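Local coordinates for protein transcriptional regulator, MarR/EmrR family (Clostridium acetobutylicum, PDB 3JW4) that probably binds DNA as a transcription factor of the MarR family, regulating gene expression through a winged helix-turn-helix domain, at residues I47-Q60 / Q98-V111. Residues are numbered along the deposited sequence; the frame is centred on the assembly and turned at random.
With GOL (glycerol), chain E.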
# COMPACT_ATOMS: atom_id res chain seq x y z
N ILE B 47 12.07 -14.57 1.74
CA ILE B 47 13.39 -15.16 2.03
C ILE B 47 13.89 -14.77 3.43
O ILE B 47 14.42 -15.61 4.14
CB ILE B 47 14.48 -14.74 1.06
CG1 ILE B 47 14.17 -15.11 -0.35
CG2 ILE B 47 15.78 -15.56 1.33
CD1 ILE B 47 15.27 -14.65 -1.29
N GLY B 48 13.77 -13.49 3.79
CA GLY B 48 14.10 -13.01 5.12
C GLY B 48 13.38 -13.79 6.22
O GLY B 48 13.98 -14.17 7.21
N TYR B 49 12.08 -13.98 6.06
CA TYR B 49 11.27 -14.68 7.06
C TYR B 49 11.79 -16.12 7.17
O TYR B 49 11.96 -16.65 8.27
CB TYR B 49 9.78 -14.68 6.65
CG TYR B 49 8.89 -15.35 7.67
CD1 TYR B 49 8.50 -14.66 8.83
CD2 TYR B 49 8.53 -16.68 7.53
CE1 TYR B 49 7.72 -15.28 9.82
CE2 TYR B 49 7.74 -17.33 8.53
CZ TYR B 49 7.34 -16.61 9.66
OH TYR B 49 6.57 -17.20 10.63
N ILE B 50 12.08 -16.74 6.03
CA ILE B 50 12.59 -18.09 6.06
C ILE B 50 13.93 -18.12 6.78
O ILE B 50 14.13 -18.92 7.68
CB ILE B 50 12.72 -18.71 4.68
CG1 ILE B 50 11.38 -18.82 3.96
CG2 ILE B 50 13.33 -20.08 4.80
CD1 ILE B 50 11.54 -19.09 2.46
N TYR B 51 14.85 -17.24 6.41
CA TYR B 51 16.15 -17.19 7.04
C TYR B 51 16.04 -17.03 8.58
O TYR B 51 16.71 -17.72 9.32
CB TYR B 51 16.98 -16.04 6.47
CG TYR B 51 18.43 -16.02 6.92
CD1 TYR B 51 19.25 -17.08 6.65
CD2 TYR B 51 18.96 -14.94 7.61
CE1 TYR B 51 20.55 -17.10 7.04
CE2 TYR B 51 20.31 -14.94 8.01
CZ TYR B 51 21.09 -16.04 7.71
OH TYR B 51 22.42 -16.16 8.05
N GLU B 52 15.16 -16.15 9.03
CA GLU B 52 15.00 -15.87 10.46
C GLU B 52 14.38 -17.02 11.26
O GLU B 52 14.72 -17.19 12.40
CB GLU B 52 14.12 -14.64 10.66
CG GLU B 52 14.77 -13.38 10.21
CD GLU B 52 15.25 -12.48 11.35
OE1 GLU B 52 15.23 -11.24 11.13
OE2 GLU B 52 15.66 -12.99 12.43
N ASN B 53 13.50 -17.81 10.65
CA ASN B 53 12.70 -18.78 11.38
C ASN B 53 12.96 -20.22 11.01
O ASN B 53 12.33 -21.11 11.57
CB ASN B 53 11.22 -18.47 11.18
CG ASN B 53 10.85 -17.10 11.70
OD1 ASN B 53 10.73 -16.91 12.91
ND2 ASN B 53 10.66 -16.14 10.80
N GLN B 54 13.91 -20.48 10.10
CA GLN B 54 14.12 -21.83 9.58
C GLN B 54 14.48 -22.87 10.66
O GLN B 54 14.15 -24.05 10.51
CB GLN B 54 15.18 -21.85 8.45
CG GLN B 54 16.58 -21.40 8.84
CD GLN B 54 17.54 -21.23 7.66
OE1 GLN B 54 17.15 -21.25 6.52
NE2 GLN B 54 18.81 -21.03 7.96
N GLU B 55 15.16 -22.46 11.72
CA GLU B 55 15.56 -23.41 12.78
C GLU B 55 14.38 -23.83 13.66
O GLU B 55 14.47 -24.83 14.40
CB GLU B 55 16.70 -22.85 13.63
CG GLU B 55 18.04 -22.94 12.92
CD GLU B 55 19.21 -22.52 13.79
OE1 GLU B 55 19.08 -22.50 15.05
OE2 GLU B 55 20.26 -22.22 13.21
N SER B 56 13.29 -23.07 13.58
CA SER B 56 11.99 -23.41 14.18
C SER B 56 11.18 -24.43 13.38
O SER B 56 10.24 -25.06 13.92
CB SER B 56 11.10 -22.17 14.21
OG SER B 56 11.53 -21.32 15.23
N GLY B 57 11.51 -24.57 12.10
CA GLY B 57 10.83 -25.49 11.21
C GLY B 57 9.74 -24.75 10.46
O GLY B 57 8.72 -24.44 11.02
N ILE B 58 9.98 -24.45 9.18
CA ILE B 58 8.99 -23.72 8.38
C ILE B 58 8.46 -24.66 7.31
O ILE B 58 9.25 -25.25 6.57
CB ILE B 58 9.65 -22.53 7.67
CG1 ILE B 58 10.06 -21.46 8.66
CG2 ILE B 58 8.69 -21.89 6.65
CD1 ILE B 58 11.07 -20.57 8.05
N ILE B 59 7.14 -24.83 7.23
CA ILE B 59 6.54 -25.53 6.09
C ILE B 59 5.75 -24.57 5.19
O ILE B 59 5.50 -23.42 5.55
CB ILE B 59 5.66 -26.74 6.53
CG1 ILE B 59 4.41 -26.28 7.28
CG2 ILE B 59 6.48 -27.71 7.37
CD1 ILE B 59 3.45 -27.41 7.58
N GLN B 60 5.39 -25.03 3.99
CA GLN B 60 4.73 -24.12 3.04
C GLN B 60 3.48 -23.49 3.65
O GLN B 60 3.24 -22.30 3.48
CB GLN B 60 4.42 -24.79 1.71
CG GLN B 60 3.78 -23.82 0.70
CD GLN B 60 3.66 -24.38 -0.69
OE1 GLN B 60 4.55 -25.09 -1.17
NE2 GLN B 60 2.57 -24.03 -1.37
N GLN B 98 6.19 -33.68 6.61
CA GLN B 98 6.26 -32.44 5.84
C GLN B 98 7.70 -31.87 5.81
O GLN B 98 8.34 -31.74 6.84
CB GLN B 98 5.29 -31.43 6.44
CG GLN B 98 5.01 -30.21 5.59
CD GLN B 98 3.94 -30.40 4.51
OE1 GLN B 98 3.07 -31.28 4.62
NE2 GLN B 98 3.99 -29.55 3.47
N LYS B 99 8.19 -31.54 4.62
CA LYS B 99 9.53 -30.97 4.47
C LYS B 99 9.63 -29.55 5.04
O LYS B 99 8.68 -28.78 4.98
CB LYS B 99 9.93 -30.95 3.00
CG LYS B 99 10.26 -32.32 2.46
CD LYS B 99 10.50 -32.23 0.96
CE LYS B 99 10.91 -33.55 0.37
NZ LYS B 99 11.15 -33.38 -1.08
N ASN B 100 10.81 -29.21 5.57
CA ASN B 100 11.07 -27.87 6.12
C ASN B 100 11.83 -27.06 5.08
O ASN B 100 12.69 -27.60 4.37
CB ASN B 100 11.92 -27.96 7.40
CG ASN B 100 11.13 -28.42 8.65
OD1 ASN B 100 11.70 -29.06 9.49
ND2 ASN B 100 9.86 -28.08 8.77
N ILE B 101 11.58 -25.76 5.04
CA ILE B 101 12.18 -24.88 4.06
C ILE B 101 13.38 -24.16 4.71
O ILE B 101 13.28 -23.63 5.85
CB ILE B 101 11.11 -23.88 3.52
CG1 ILE B 101 9.91 -24.65 2.93
CG2 ILE B 101 11.71 -22.92 2.52
CD1 ILE B 101 8.68 -23.81 2.71
N TYR B 102 14.53 -24.20 4.04
CA TYR B 102 15.73 -23.51 4.51
C TYR B 102 16.31 -22.64 3.42
O TYR B 102 16.13 -22.91 2.26
CB TYR B 102 16.78 -24.51 4.94
CG TYR B 102 16.38 -25.32 6.14
CD1 TYR B 102 15.61 -26.46 6.00
CD2 TYR B 102 16.77 -24.94 7.41
CE1 TYR B 102 15.24 -27.21 7.10
CE2 TYR B 102 16.39 -25.69 8.53
CZ TYR B 102 15.63 -26.82 8.35
OH TYR B 102 15.24 -27.60 9.41
N VAL B 103 17.01 -21.58 3.81
CA VAL B 103 17.76 -20.78 2.87
C VAL B 103 19.09 -21.48 2.57
O VAL B 103 19.70 -22.12 3.41
CB VAL B 103 17.93 -19.36 3.43
CG1 VAL B 103 18.66 -18.51 2.51
CG2 VAL B 103 16.52 -18.74 3.63
N LEU B 104 19.48 -21.46 1.32
CA LEU B 104 20.82 -21.96 0.98
C LEU B 104 21.82 -20.79 1.10
O LEU B 104 21.39 -19.65 1.14
CB LEU B 104 20.77 -22.51 -0.44
CG LEU B 104 20.08 -23.86 -0.61
CD1 LEU B 104 19.76 -24.15 -2.12
CD2 LEU B 104 20.96 -24.96 -0.02
N PRO B 105 23.15 -21.05 1.09
CA PRO B 105 24.08 -19.91 1.17
C PRO B 105 23.91 -18.79 0.13
O PRO B 105 23.98 -17.59 0.49
CB PRO B 105 25.46 -20.57 1.07
CG PRO B 105 25.25 -21.94 1.71
CD PRO B 105 23.82 -22.33 1.38
N LYS B 106 23.65 -19.13 -1.11
CA LYS B 106 23.35 -18.11 -2.10
C LYS B 106 22.14 -17.23 -1.67
O LYS B 106 22.08 -16.01 -1.90
CB LYS B 106 23.06 -18.78 -3.43
CG LYS B 106 22.78 -17.86 -4.62
CD LYS B 106 22.49 -18.74 -5.86
CE LYS B 106 22.19 -17.97 -7.06
NZ LYS B 106 22.01 -18.88 -8.22
N GLY B 107 21.18 -17.85 -1.03
CA GLY B 107 19.98 -17.14 -0.54
C GLY B 107 20.29 -16.30 0.69
O GLY B 107 19.77 -15.18 0.81
N ALA B 108 21.15 -16.80 1.59
CA ALA B 108 21.60 -16.00 2.75
C ALA B 108 22.34 -14.73 2.28
O ALA B 108 22.09 -13.64 2.79
CB ALA B 108 22.47 -16.86 3.74
N ALA B 109 23.21 -14.85 1.28
CA ALA B 109 23.87 -13.67 0.68
C ALA B 109 22.84 -12.69 0.10
O ALA B 109 22.94 -11.48 0.31
CB ALA B 109 24.91 -14.10 -0.42
N LEU B 110 21.81 -13.20 -0.58
CA LEU B 110 20.74 -12.37 -1.14
C LEU B 110 19.88 -11.66 -0.06
O LEU B 110 19.49 -10.51 -0.26
CB LEU B 110 19.85 -13.22 -2.02
CG LEU B 110 18.73 -12.60 -2.86
CD1 LEU B 110 19.26 -12.09 -4.13
CD2 LEU B 110 17.64 -13.66 -3.13
N VAL B 111 19.58 -12.34 1.05
CA VAL B 111 18.86 -11.75 2.17
C VAL B 111 19.59 -10.47 2.60
O VAL B 111 18.99 -9.45 2.84
CB VAL B 111 18.80 -12.71 3.38
CG1 VAL B 111 18.65 -11.92 4.69
CG2 VAL B 111 17.65 -13.72 3.22
C1 GOL E . 23.97 -20.39 4.82
O1 GOL E . 25.14 -19.61 4.70
C2 GOL E . 23.19 -19.97 6.06
O2 GOL E . 23.48 -18.61 6.38
C3 GOL E . 21.68 -20.19 5.84
O3 GOL E . 21.29 -21.54 5.98
O HOH W 1 12.49 -24.80 8.24
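Val103, the last residue of strand 100-103, pushes its CG2 methyl into a hollow on helix 47-53 formed by Ile47, Ile50 and the backbone and CB of Tyr51; CG2 lies 3.7 Å from Ile50 CG2. The fit illustrates how a strand and the helix that follows it can share one apolar seat. Two turns into the following helix, Val111 slides past Ile47 in the opposite sense, its CG2 also approaching Gly48, where no side chain intervenes. Ala108 CB sits 3.8 Å from Tyr51 CE1, and Ile50 CD1 rests on Ile101 CG2.

Polar atoms lock the strand edge. Gln54 has CG wedged between its backbone N and carbonyl carbon (chi1 62°) and then runs straight, laying its aliphatic part against Tyr102 CD2 and bringing OE1 to Val103 N at 2.7 Å, nearly in line with the side-chain C=O. Its NE2 donates to a glycerol, probably from crystallisation, which also bonds Val103 O and Tyr51 OH. Toward the start of the strand, Ile101 N donates to Ile58 O (2.8 Å), while a water accepts from Ile58 N and donates to Gln54 O and Ile101 O, bridging turn and strand. Ile59 CG2 nestles against Gln98 CG (3.4 Å), the two side chains crossing at about a right angle.

Strand 100-103 thus packs across helix 47-53 at 103°, its other side pairing antiparallel with strand 87-90 in the wing of the winged helix. Leu63 of helix 60-64 meets Ile58 and Ile101, Leu81 of helix 74-83 backs Ile47, and helix 105-126 leads away from the probable DNA-binding lobe.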